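Local coordinates for protein GTP cyclohydrolase 1 type 2 homolog (Thermus thermophilus, PDB 2YYB) that is of unknown function but belongs to the GTP cyclohydrolase I type 2/NIF3 family and probably binds two divalent metal ions, at residues F110-E115 and G146-M151; Q140-L145 and N204-G209; G158-V163 and D181-V186; G175-V180 and F195-E200. One frame throughout, in Å; residues are numbered along the deposited sequence.

Interaction 1. Residues F110-E115 and G146-M151; sequences FVLARE and GQLTGM
Leu148 reaches across to Leu112 and Glu115 and supplies the whole of its own side of the contact. Its CB points at helix 108-114, and CG lies anti to the backbone N (chi1 -170°), which carries the fork of the side chain out to the end of that helix. CB and CG serve as the stem; the touching is left to the two methyls. CD2 makes the nearer approaches, lying 3.4 Å from the backbone O of Glu115 and 3.6 Å from CD1 of Leu112, whose side chain it meets at a slant. CD1 lies 3.7 Å from the same Glu115 O and 4.0 Å from CB of Glu115. Both methyls thus rest against one carbonyl oxygen, and the pairing is one of van der Waals contact. The side chains of Leu148 and Glu115 run at about a right angle to each other. The leucine meets chiefly CB and the backbone O of the glutamate, whose chain bends at chi2. Leu112 is the buried member, packed also on Phe216 of helix 216-229, and its side chain is about 9 Å from those of Asp101 and Glu214, predicted ligands of one metal ion. Glu115 and Leu148 are each the first residue to leave helical geometry, and the arrangement is that of two helix C-termini meeting, helix 108-114 and helix 141-147, through a leucine set just past the last turn.

Interaction 2. Residues Q140-L145 and N204-G209; sequences QVADRL and NVIYAG
Leu145 and Ile206 make the closest meeting here: Leu145 CD2 lies 3.4 Å from Ile206 CG2, the two side chains angled across one another. Ile206 divides its branches between two residues of the helix. Its CG2 is anti to the backbone N and turns to Leu145, while CG1, anti to the carbonyl carbon (chi1 -59°), carries CD1 to within 4.2 Å of Ala142 CB. Ala208, two residues further on, offers its CB to Leu145 CG at 4.4 Å. The spacing suits both partners, since Ala142 and Leu145 are about one helical turn apart, and Ile206, in the strand, and Ala208, just past its end, both point toward the helix.

Around this apolar core, Ile206 also packs on Leu184 and Val155 of the two neighbouring strands, and its backbone is bonded to Phe185 and Thr187. Leu145 also packs on Leu116, whose backbone O accepts a hydrogen bond from Arg144 NH1. Just beyond Gly209 comes His210, a predicted metal ligand. Tyr207, between the two inward-facing residues, points away from the helix. This is the packing of an alpha/beta layer, with helix 141-147 laid against one face of a mixed four-stranded sheet, at the inner strand 204-207.

Interaction 3. Residues G158-V163 and D181-V186; sequences GGLDHV and DADLFV
Val163 packs against Asp183 and Leu184 at the start of strand 184-187, and apolar contact accounts for most of what joins the two segments. Its CB lies 3.8 Å from Asp183 CB, while CG1 reaches 3.8 Å from Leu184 CB and 3.7 Å from the backbone O of Asp183. CG2 comes within 4.1 Å of Leu184 CD2, so that the valine engages both the root and the tip of a leucine that crosses it at a slant. More exposed is Leu160, whose CD1 rests 3.9 Å from CG of Asp183, a methyl set against a carboxylate.

Segment 158-163 belongs to the loop that leaves edge strand 154-157 and passes the ends of strands 204-207 and 184-187 on its way to strand 166-169 at the other edge of the four-stranded sheet. Val163 and Leu160 also touch Asn204, at the start of the intervening strand.

Polar bonding is supplied by residues just after 158-163, still ahead of strand 166-169. With CG anti to its carbonyl carbon (chi1 -53°), the Asp183 carboxylate is brought to the backbone, where OD2 accepts from both Glu164 N and Thr165 N. Leu184 continues the pairing through backbone bonds to Thr165 and Ile167, which align strand 184-187 with its parallel neighbour 166-169.

Interaction 4. Residues G175-V180 and F195-E200; sequences GLLPKV and FHETFE
Leu177 and Glu197 run alongside each other in opposite directions, each directed toward the other's segment, while Thr198 stands at about a right angle to the leucine. Contact is therefore made at different levels. CD2 of Leu177 travels furthest and lies 3.2 Å from OG1 of Thr198, with Leu177 CG behind it at 4.1 Å from the same oxygen. The glutamate comes the other way: its CG is anti to the backbone N (chi1 -171°) and the rest of the chain is extended, which sets the carboxylate over the short 3-10 segment 175-179. There its oxygens part company. Glu197 OE2 lies 4.0 Å from Leu177 CD2, and Glu197 OE1 lies 3.9 Å from Pro178 CA. CB of Pro178 joins in, 4.1 Å from Glu197 OE1.

Beneath this, Leu177 also packs on Phe185 of strand 184-187 and on Val194, so the 3-10 segment and helix 195-200 share a floor on the same side of the sheet. The helix in turn faces a second subunit, where Glu200 forms a salt bridge with Arg82 of that chain.

Thr198 OG1 is hydrogen-bonded to Val194 O, and Glu197 OE1 forms a salt bridge with Arg201 NH2. What crosses between the segments is van der Waals contact of carbon with oxygen, OG1 and OE1 being already engaged, and the glutamate's charge is probably balanced by Arg201 rather than by anything in the 3-10 segment.

Following the chain from its N terminus, interaction 1 opens at helix 108-114 and closes where helix 141-147 ends. Before it closes, interaction 2 has begun on that same helix, so the two cross. Interaction 2 then encloses a long loop, finished only at strand 204-207, and both remaining contacts nest inside it. Interaction 3 starts after strand 154-157 and closes at strand 184-187; interaction 4 opens between these points, closes at helix 195-200, and so crosses interaction 3. Phe185 and Ile206 join neighbouring strands, and Thr198 touches Val205. Interactions 2 and 4 thus place helices 141-147 and 195-200 on the two faces of one sheet.

Interaction 1. Residues F110-E115 and G146-M151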
loop_
_atom_site.group_PDB
_atom_site.type_symbol
_atom_site.label_atom_id
_atom_site.label_comp_id
_atom_site.label_asym_id
_atom_site.label_seq_id
_atom_site.Cartn_x
_atom_site.Cartn_y
_atom_site.Cartn_z
ATOM N N PHE A 110 18.343 3.458 28.901
ATOM C CA PHE A 110 19.556 4.051 29.445
ATOM C C PHE A 110 19.502 4.043 30.971
ATOM O O PHE A 110 20.451 3.621 31.635
ATOM C CB PHE A 110 19.741 5.484 28.968
ATOM C CG PHE A 110 20.597 5.604 27.754
ATOM C CD1 PHE A 110 20.048 5.469 26.481
ATOM C CD2 PHE A 110 21.957 5.871 27.878
ATOM C CE1 PHE A 110 20.851 5.606 25.331
ATOM C CE2 PHE A 110 22.772 6.008 26.743
ATOM C CZ PHE A 110 22.225 5.879 25.467
ATOM N N VAL A 111 18.387 4.491 31.532
ATOM C CA VAL A 111 18.262 4.525 32.976
ATOM C C VAL A 111 18.478 3.147 33.585
ATOM O O VAL A 111 19.291 2.993 34.494
ATOM C CB VAL A 111 16.892 5.108 33.402
ATOM C CG1 VAL A 111 16.720 5.037 34.910
ATOM C CG2 VAL A 111 16.802 6.554 32.954
ATOM N N LEU A 112 17.774 2.137 33.087
ATOM C CA LEU A 112 17.940 0.792 33.629
ATOM C C LEU A 112 19.375 0.285 33.508
ATOM O O LEU A 112 19.880 -0.360 34.418
ATOM C CB LEU A 112 17.010 -0.196 32.936
ATOM C CG LEU A 112 17.283 -1.642 33.360
ATOM C CD1 LEU A 112 16.967 -1.809 34.841
ATOM C CD2 LEU A 112 16.457 -2.594 32.509
ATOM N N ALA A 113 20.023 0.566 32.380
ATOM C CA ALA A 113 21.401 0.137 32.166
ATOM C C ALA A 113 22.257 0.589 33.347
ATOM O O ALA A 113 22.873 -0.219 34.056
ATOM C CB ALA A 113 21.940 0.742 30.881
ATOM N N ARG A 114 22.286 1.897 33.558
ATOM C CA ARG A 114 23.059 2.457 34.647
ATOM C C ARG A 114 22.737 1.760 35.967
ATOM O O ARG A 114 23.634 1.291 36.657
ATOM C CB ARG A 114 22.794 3.958 34.745
ATOM C CG ARG A 114 23.149 4.702 33.469
ATOM C CD ARG A 114 23.048 6.196 33.663
ATOM N NE ARG A 114 23.660 6.933 32.563
ATOM C CZ ARG A 114 23.178 6.974 31.327
ATOM N NH1 ARG A 114 22.067 6.314 31.038
ATOM N NH2 ARG A 114 23.800 7.669 30.379
ATOM N N GLU A 115 21.461 1.664 36.317
ATOM C CA GLU A 115 21.111 1.020 37.574
ATOM C C GLU A 115 21.493 -0.448 37.569
ATOM O O GLU A 115 21.170 -1.191 38.493
ATOM C CB GLU A 115 19.613 1.181 37.876
ATOM C CG GLU A 115 19.264 2.522 38.554
ATOM C CD GLU A 115 20.098 2.789 39.816
ATOM O OE1 GLU A 115 19.964 2.025 40.805
ATOM O OE2 GLU A 115 20.896 3.759 39.818
ATOM N N GLY A 146 16.470 -9.020 39.530
ATOM C CA GLY A 146 15.495 -9.416 40.526
ATOM C C GLY A 146 15.383 -8.508 41.740
ATOM O O GLY A 146 14.280 -8.252 42.222
ATOM N N GLN A 147 16.505 -8.022 42.255
ATOM C CA GLN A 147 16.430 -7.157 43.426
ATOM C C GLN A 147 16.143 -5.723 42.995
ATOM O O GLN A 147 15.684 -4.900 43.783
ATOM C CB GLN A 147 17.718 -7.256 44.283
ATOM C CG GLN A 147 19.041 -6.884 43.609
ATOM C CD GLN A 147 19.218 -5.384 43.413
ATOM O OE1 GLN A 147 18.766 -4.582 44.239
ATOM N NE2 GLN A 147 19.894 -4.999 42.327
ATOM N N LEU A 148 16.398 -5.437 41.729
ATOM C CA LEU A 148 16.148 -4.110 41.187
ATOM C C LEU A 148 14.731 -4.118 40.612
ATOM O O LEU A 148 14.324 -3.175 39.951
ATOM C CB LEU A 148 17.148 -3.829 40.073
ATOM C CG LEU A 148 17.276 -2.438 39.472
ATOM C CD1 LEU A 148 18.035 -1.542 40.424
ATOM C CD2 LEU A 148 18.032 -2.535 38.166
ATOM N N THR A 149 13.983 -5.186 40.887
ATOM C CA THR A 149 12.633 -5.355 40.347
ATOM C C THR A 149 11.682 -6.022 41.330
ATOM O O THR A 149 10.465 -5.937 41.176
ATOM C CB THR A 149 12.689 -6.219 39.056
ATOM O OG1 THR A 149 12.213 -5.449 37.955
ATOM C CG2 THR A 149 11.865 -7.493 39.192
ATOM N N GLY A 150 12.248 -6.692 42.328
ATOM C CA GLY A 150 11.441 -7.373 43.320
ATOM C C GLY A 150 10.950 -8.710 42.802
ATOM O O GLY A 150 10.261 -9.459 43.500
ATOM N N MET A 151 11.328 -9.031 41.573
ATOM C CA MET A 151 10.892 -10.284 40.965
ATOM C C MET A 151 12.024 -11.008 40.213
ATOM O O MET A 151 12.747 -10.400 39.427
ATOM C CB MET A 151 9.717 -9.982 40.026
ATOM C CG MET A 151 9.002 -11.197 39.489
ATOM S SD MET A 151 8.337 -12.241 40.790
ATOM C CE MET A 151 9.449 -13.687 40.667
#

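Interaction 2. Residues Q140-L145 and N204-G209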
loop_
_atom_site.group_PDB
_atom_site.type_symbol
_atom_site.label_atom_id
_atom_site.label_comp_id
_atom_site.label_asym_id
_atom_site.label_seq_id
_atom_site.Cartn_x
_atom_site.Cartn_y
_atom_site.Cartn_z
ATOM N N GLN A 140 24.607 -13.960 36.704
ATOM C CA GLN A 140 23.775 -13.608 37.848
ATOM C C GLN A 140 23.521 -12.121 37.898
ATOM O O GLN A 140 23.477 -11.486 38.952
ATOM C CB GLN A 140 24.372 -14.116 39.144
ATOM C CG GLN A 140 24.206 -15.631 39.260
ATOM C CD GLN A 140 23.041 -16.158 38.423
ATOM O OE1 GLN A 140 23.107 -16.176 37.189
ATOM N NE2 GLN A 140 21.972 -16.585 39.092
ATOM N N VAL A 141 23.376 -11.584 36.695
ATOM C CA VAL A 141 23.031 -10.203 36.494
ATOM C C VAL A 141 21.519 -10.387 36.604
ATOM O O VAL A 141 20.758 -9.429 36.644
ATOM C CB VAL A 141 23.398 -9.728 35.073
ATOM C CG1 VAL A 141 24.780 -10.222 34.709
ATOM C CG2 VAL A 141 22.371 -10.218 34.070
ATOM N N ALA A 142 21.116 -11.658 36.645
ATOM C CA ALA A 142 19.720 -12.055 36.771
ATOM C C ALA A 142 19.278 -11.752 38.186
ATOM O O ALA A 142 18.089 -11.672 38.483
ATOM C CB ALA A 142 19.571 -13.537 36.502
ATOM N N ASP A 143 20.249 -11.593 39.070
ATOM C CA ASP A 143 19.936 -11.291 40.448
ATOM C C ASP A 143 19.836 -9.790 40.673
ATOM O O ASP A 143 18.951 -9.336 41.393
ATOM C CB ASP A 143 20.972 -11.945 41.344
ATOM C CG ASP A 143 20.885 -13.451 41.283
ATOM O OD1 ASP A 143 20.099 -14.030 42.066
ATOM O OD2 ASP A 143 21.576 -14.054 40.425
ATOM N N ARG A 144 20.717 -9.012 40.054
ATOM C CA ARG A 144 20.626 -7.568 40.217
ATOM C C ARG A 144 19.224 -7.189 39.722
ATOM O O ARG A 144 18.486 -6.437 40.373
ATOM C CB ARG A 144 21.707 -6.855 39.396
ATOM C CG ARG A 144 23.128 -7.233 39.795
ATOM C CD ARG A 144 24.170 -6.391 39.060
ATOM N NE ARG A 144 25.524 -6.936 39.185
ATOM C CZ ARG A 144 26.590 -6.483 38.520
ATOM N NH1 ARG A 144 26.474 -5.466 37.673
ATOM N NH2 ARG A 144 27.776 -7.059 38.684
ATOM N N LEU A 145 18.857 -7.749 38.573
ATOM C CA LEU A 145 17.549 -7.511 37.991
ATOM C C LEU A 145 16.482 -7.792 39.030
ATOM O O LEU A 145 15.700 -6.918 39.379
ATOM C CB LEU A 145 17.350 -8.422 36.781
ATOM C CG LEU A 145 17.562 -7.797 35.398
ATOM C CD1 LEU A 145 18.472 -6.581 35.498
ATOM C CD2 LEU A 145 18.122 -8.844 34.442
ATOM N N ASN A 204 21.931 -15.411 25.009
ATOM C CA ASN A 204 21.609 -15.373 26.422
ATOM C C ASN A 204 20.520 -14.324 26.445
ATOM O O ASN A 204 20.703 -13.232 25.883
ATOM C CB ASN A 204 22.795 -14.873 27.247
ATOM C CG ASN A 204 23.747 -15.980 27.656
ATOM O OD1 ASN A 204 24.938 -15.721 27.872
ATOM N ND2 ASN A 204 23.235 -17.211 27.786
ATOM N N VAL A 205 19.385 -14.648 27.058
ATOM C CA VAL A 205 18.296 -13.687 27.122
ATOM C C VAL A 205 17.658 -13.710 28.487
ATOM O O VAL A 205 17.392 -14.784 29.029
ATOM C CB VAL A 205 17.185 -13.985 26.076
ATOM C CG1 VAL A 205 16.066 -12.951 26.197
ATOM C CG2 VAL A 205 17.760 -13.983 24.687
ATOM N N ILE A 206 17.422 -12.526 29.046
ATOM C CA ILE A 206 16.776 -12.416 30.357
ATOM C C ILE A 206 15.482 -11.614 30.179
ATOM O O ILE A 206 15.513 -10.483 29.677
ATOM C CB ILE A 206 17.647 -11.636 31.401
ATOM C CG1 ILE A 206 19.006 -12.306 31.607
ATOM C CG2 ILE A 206 16.899 -11.555 32.734
ATOM C CD1 ILE A 206 18.931 -13.588 32.378
ATOM N N TYR A 207 14.359 -12.202 30.586
ATOM C CA TYR A 207 13.043 -11.543 30.503
ATOM C C TYR A 207 12.674 -11.060 31.901
ATOM O O TYR A 207 12.371 -11.865 32.774
ATOM C CB TYR A 207 11.975 -12.523 29.982
ATOM C CG TYR A 207 12.213 -12.913 28.548
ATOM C CD1 TYR A 207 12.129 -11.963 27.531
ATOM C CD2 TYR A 207 12.606 -14.213 28.206
ATOM C CE1 TYR A 207 12.439 -12.290 26.209
ATOM C CE2 TYR A 207 12.917 -14.548 26.876
ATOM C CZ TYR A 207 12.834 -13.578 25.894
ATOM O OH TYR A 207 13.175 -13.865 24.599
ATOM N N ALA A 208 12.701 -9.744 32.108
ATOM C CA ALA A 208 12.407 -9.189 33.426
ATOM C C ALA A 208 11.017 -8.569 33.628
ATOM O O ALA A 208 10.785 -7.860 34.615
ATOM C CB ALA A 208 13.491 -8.185 33.796
ATOM N N GLY A 209 10.097 -8.843 32.704
ATOM C CA GLY A 209 8.746 -8.320 32.817
ATOM C C GLY A 209 8.505 -7.089 31.968
ATOM O O GLY A 209 9.360 -6.215 31.902
#

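Interaction 3. Residues G158-V163 and D181-V186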
loop_
_atom_site.group_PDB
_atom_site.type_symbol
_atom_site.label_atom_id
_atom_site.label_comp_id
_atom_site.label_asym_id
_atom_site.label_seq_id
_atom_site.Cartn_x
_atom_site.Cartn_y
_atom_site.Cartn_z
ATOM N N GLY A 158 21.546 -19.762 26.205
ATOM C CA GLY A 158 21.859 -20.601 25.068
ATOM C C GLY A 158 23.341 -20.492 24.802
ATOM O O GLY A 158 23.972 -21.404 24.240
ATOM N N GLY A 159 23.884 -19.349 25.220
ATOM C CA GLY A 159 25.294 -19.070 25.065
ATOM C C GLY A 159 26.067 -19.179 26.372
ATOM O O GLY A 159 25.770 -20.016 27.237
ATOM N N LEU A 160 27.065 -18.310 26.501
ATOM C CA LEU A 160 27.955 -18.252 27.659
ATOM C C LEU A 160 27.328 -18.484 29.033
ATOM O O LEU A 160 26.136 -18.738 29.177
ATOM C CB LEU A 160 28.657 -16.897 27.675
ATOM C CG LEU A 160 29.388 -16.499 26.393
ATOM C CD1 LEU A 160 29.924 -15.058 26.530
ATOM C CD2 LEU A 160 30.522 -17.515 26.127
ATOM N N ASP A 161 28.171 -18.382 30.048
ATOM C CA ASP A 161 27.751 -18.538 31.430
ATOM C C ASP A 161 28.142 -17.213 32.080
ATOM O O ASP A 161 27.692 -16.857 33.171
ATOM C CB ASP A 161 28.517 -19.681 32.086
ATOM C CG ASP A 161 27.933 -20.062 33.411
ATOM O OD1 ASP A 161 28.657 -20.642 34.258
ATOM O OD2 ASP A 161 26.729 -19.775 33.589
ATOM N N HIS A 162 29.009 -16.503 31.368
ATOM C CA HIS A 162 29.522 -15.210 31.769
ATOM C C HIS A 162 29.322 -14.299 30.575
ATOM O O HIS A 162 29.635 -14.665 29.434
ATOM C CB HIS A 162 31.014 -15.308 32.127
ATOM C CG HIS A 162 31.282 -16.156 33.334
ATOM N ND1 HIS A 162 31.016 -17.511 33.366
ATOM C CD2 HIS A 162 31.701 -15.827 34.579
ATOM C CE1 HIS A 162 31.251 -17.975 34.581
ATOM N NE2 HIS A 162 31.667 -16.975 35.337
ATOM N N VAL A 163 28.788 -13.115 30.833
ATOM C CA VAL A 163 28.530 -12.175 29.768
ATOM C C VAL A 163 29.370 -10.924 29.952
ATOM O O VAL A 163 29.821 -10.631 31.059
ATOM C CB VAL A 163 27.013 -11.794 29.726
ATOM C CG1 VAL A 163 26.156 -13.064 29.676
ATOM C CG2 VAL A 163 26.633 -10.944 30.945
ATOM N N ASP A 181 23.444 -8.841 18.908
ATOM C CA ASP A 181 24.812 -9.289 18.711
ATOM C C ASP A 181 25.675 -9.066 19.966
ATOM O O ASP A 181 26.838 -8.666 19.876
ATOM C CB ASP A 181 25.402 -8.566 17.498
ATOM C CG ASP A 181 25.772 -7.119 17.794
ATOM O OD1 ASP A 181 25.036 -6.438 18.535
ATOM O OD2 ASP A 181 26.806 -6.658 17.268
ATOM N N ALA A 182 25.100 -9.339 21.136
ATOM C CA ALA A 182 25.812 -9.170 22.408
ATOM C C ALA A 182 25.826 -10.511 23.135
ATOM O O ALA A 182 25.147 -11.461 22.700
ATOM C CB ALA A 182 25.099 -8.097 23.287
ATOM N N ASP A 183 26.577 -10.587 24.238
ATOM C CA ASP A 183 26.659 -11.816 25.026
ATOM C C ASP A 183 25.358 -12.048 25.771
ATOM O O ASP A 183 25.038 -13.178 26.172
ATOM C CB ASP A 183 27.794 -11.743 26.056
ATOM C CG ASP A 183 29.126 -11.379 25.436
ATOM O OD1 ASP A 183 29.346 -11.735 24.250
ATOM O OD2 ASP A 183 29.951 -10.751 26.148
ATOM N N LEU A 184 24.626 -10.955 25.970
ATOM C CA LEU A 184 23.357 -10.991 26.677
ATOM C C LEU A 184 22.401 -9.974 26.100
ATOM O O LEU A 184 22.816 -8.929 25.582
ATOM C CB LEU A 184 23.558 -10.689 28.159
ATOM C CG LEU A 184 22.292 -10.420 28.978
ATOM C CD1 LEU A 184 21.331 -11.570 28.874
ATOM C CD2 LEU A 184 22.676 -10.210 30.424
ATOM N N PHE A 185 21.116 -10.304 26.191
ATOM C CA PHE A 185 20.045 -9.446 25.714
ATOM C C PHE A 185 19.036 -9.355 26.850
ATOM O O PHE A 185 18.617 -10.375 27.412
ATOM C CB PHE A 185 19.397 -10.043 24.470
ATOM C CG PHE A 185 18.210 -9.262 23.959
ATOM C CD1 PHE A 185 18.336 -7.929 23.598
ATOM C CD2 PHE A 185 16.972 -9.879 23.797
ATOM C CE1 PHE A 185 17.245 -7.224 23.079
ATOM C CE2 PHE A 185 15.887 -9.181 23.281
ATOM C CZ PHE A 185 16.025 -7.853 22.921
ATOM N N VAL A 186 18.677 -8.125 27.198
ATOM C CA VAL A 186 17.735 -7.866 28.269
ATOM C C VAL A 186 16.473 -7.242 27.713
ATOM O O VAL A 186 16.538 -6.259 26.985
ATOM C CB VAL A 186 18.312 -6.876 29.284
ATOM C CG1 VAL A 186 17.307 -6.638 30.410
ATOM C CG2 VAL A 186 19.622 -7.410 29.834
#

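Interaction 4. Residues G175-V180 and F195-E200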
loop_
_atom_site.group_PDB
_atom_site.type_symbol
_atom_site.label_atom_id
_atom_site.label_comp_id
_atom_site.label_asym_id
_atom_site.label_seq_id
_atom_site.Cartn_x
_atom_site.Cartn_y
_atom_site.Cartn_z
ATOM N N GLY A 175 11.049 -9.107 19.029
ATOM C CA GLY A 175 11.059 -8.881 17.599
ATOM C C GLY A 175 12.458 -8.546 17.111
ATOM O O GLY A 175 12.803 -8.844 15.961
ATOM N N LEU A 176 13.265 -7.941 17.991
ATOM C CA LEU A 176 14.647 -7.554 17.677
ATOM C C LEU A 176 15.691 -8.671 17.840
ATOM O O LEU A 176 16.871 -8.452 17.576
ATOM C CB LEU A 176 15.078 -6.368 18.545
ATOM C CG LEU A 176 14.570 -4.958 18.212
ATOM C CD1 LEU A 176 14.772 -4.032 19.427
ATOM C CD2 LEU A 176 15.306 -4.427 16.983
ATOM N N LEU A 177 15.260 -9.854 18.273
ATOM C CA LEU A 177 16.166 -10.984 18.481
ATOM C C LEU A 177 17.208 -11.223 17.385
ATOM O O LEU A 177 18.399 -11.313 17.665
ATOM C CB LEU A 177 15.362 -12.264 18.677
ATOM C CG LEU A 177 15.844 -13.155 19.819
ATOM C CD1 LEU A 177 15.856 -12.357 21.100
ATOM C CD2 LEU A 177 14.929 -14.345 19.964
ATOM N N PRO A 178 16.770 -11.322 16.122
ATOM C CA PRO A 178 17.647 -11.557 14.973
ATOM C C PRO A 178 18.836 -10.625 14.798
ATOM O O PRO A 178 19.828 -10.999 14.172
ATOM C CB PRO A 178 16.684 -11.491 13.796
ATOM C CG PRO A 178 15.646 -10.536 14.269
ATOM C CD PRO A 178 15.398 -11.051 15.654
ATOM N N LYS A 179 18.748 -9.418 15.346
ATOM C CA LYS A 179 19.836 -8.454 15.223
ATOM C C LYS A 179 20.733 -8.412 16.467
ATOM O O LYS A 179 21.826 -7.851 16.437
ATOM C CB LYS A 179 19.257 -7.067 14.934
ATOM C CG LYS A 179 18.517 -6.970 13.598
ATOM C CD LYS A 179 17.945 -5.575 13.374
ATOM C CE LYS A 179 17.609 -5.313 11.900
ATOM N NZ LYS A 179 16.511 -6.186 11.367
ATOM N N VAL A 180 20.273 -9.022 17.553
ATOM C CA VAL A 180 21.040 -9.045 18.791
ATOM C C VAL A 180 22.424 -9.606 18.542
ATOM O O VAL A 180 22.569 -10.719 18.036
ATOM C CB VAL A 180 20.351 -9.914 19.867
ATOM C CG1 VAL A 180 21.245 -10.040 21.079
ATOM C CG2 VAL A 180 19.029 -9.292 20.268
ATOM N N PHE A 195 11.583 -18.907 21.195
ATOM C CA PHE A 195 12.259 -19.888 22.020
ATOM C C PHE A 195 13.417 -20.608 21.308
ATOM O O PHE A 195 14.581 -20.370 21.610
ATOM C CB PHE A 195 11.264 -20.927 22.507
ATOM C CG PHE A 195 11.807 -21.810 23.575
ATOM C CD1 PHE A 195 11.975 -21.325 24.868
ATOM C CD2 PHE A 195 12.186 -23.111 23.288
ATOM C CE1 PHE A 195 12.515 -22.129 25.865
ATOM C CE2 PHE A 195 12.727 -23.922 24.274
ATOM C CZ PHE A 195 12.892 -23.428 25.567
ATOM N N HIS A 196 13.098 -21.485 20.363
ATOM C CA HIS A 196 14.127 -22.244 19.664
ATOM C C HIS A 196 15.213 -21.419 19.010
ATOM O O HIS A 196 16.387 -21.790 19.046
ATOM C CB HIS A 196 13.478 -23.190 18.650
ATOM C CG HIS A 196 12.650 -24.257 19.297
ATOM N ND1 HIS A 196 13.211 -25.294 20.012
ATOM C CD2 HIS A 196 11.308 -24.391 19.431
ATOM C CE1 HIS A 196 12.251 -26.017 20.560
ATOM N NE2 HIS A 196 11.087 -25.490 20.222
ATOM N N GLU A 197 14.839 -20.289 18.427
ATOM C CA GLU A 197 15.842 -19.460 17.789
ATOM C C GLU A 197 16.873 -19.001 18.843
ATOM O O GLU A 197 18.085 -19.067 18.616
ATOM C CB GLU A 197 15.186 -18.257 17.122
ATOM C CG GLU A 197 16.149 -17.492 16.259
ATOM C CD GLU A 197 15.700 -16.071 15.972
ATOM O OE1 GLU A 197 16.533 -15.282 15.465
ATOM O OE2 GLU A 197 14.521 -15.753 16.252
ATOM N N THR A 198 16.384 -18.553 19.997
ATOM C CA THR A 198 17.256 -18.113 21.072
ATOM C C THR A 198 18.355 -19.134 21.449
ATOM O O THR A 198 19.513 -18.766 21.626
ATOM C CB THR A 198 16.436 -17.786 22.330
ATOM O OG1 THR A 198 15.727 -16.574 22.119
ATOM C CG2 THR A 198 17.324 -17.617 23.532
ATOM N N PHE A 199 18.006 -20.404 21.587
ATOM C CA PHE A 199 19.019 -21.380 21.940
ATOM C C PHE A 199 19.902 -21.780 20.758
ATOM O O PHE A 199 21.132 -21.771 20.860
ATOM C CB PHE A 199 18.377 -22.610 22.570
ATOM C CG PHE A 199 17.755 -22.329 23.909
ATOM C CD1 PHE A 199 16.429 -21.889 24.005
ATOM C CD2 PHE A 199 18.513 -22.429 25.075
ATOM C CE1 PHE A 199 15.874 -21.549 25.234
ATOM C CE2 PHE A 199 17.958 -22.088 26.311
ATOM C CZ PHE A 199 16.640 -21.646 26.386
ATOM N N GLU A 200 19.276 -22.099 19.633
ATOM C CA GLU A 200 20.005 -22.500 18.453
ATOM C C GLU A 200 21.051 -21.493 18.063
ATOM O O GLU A 200 22.077 -21.851 17.498
ATOM C CB GLU A 200 19.047 -22.721 17.302
ATOM C CG GLU A 200 18.235 -23.955 17.482
ATOM C CD GLU A 200 17.334 -24.198 16.320
ATOM O OE1 GLU A 200 17.767 -23.919 15.181
ATOM O OE2 GLU A 200 16.202 -24.675 16.537
#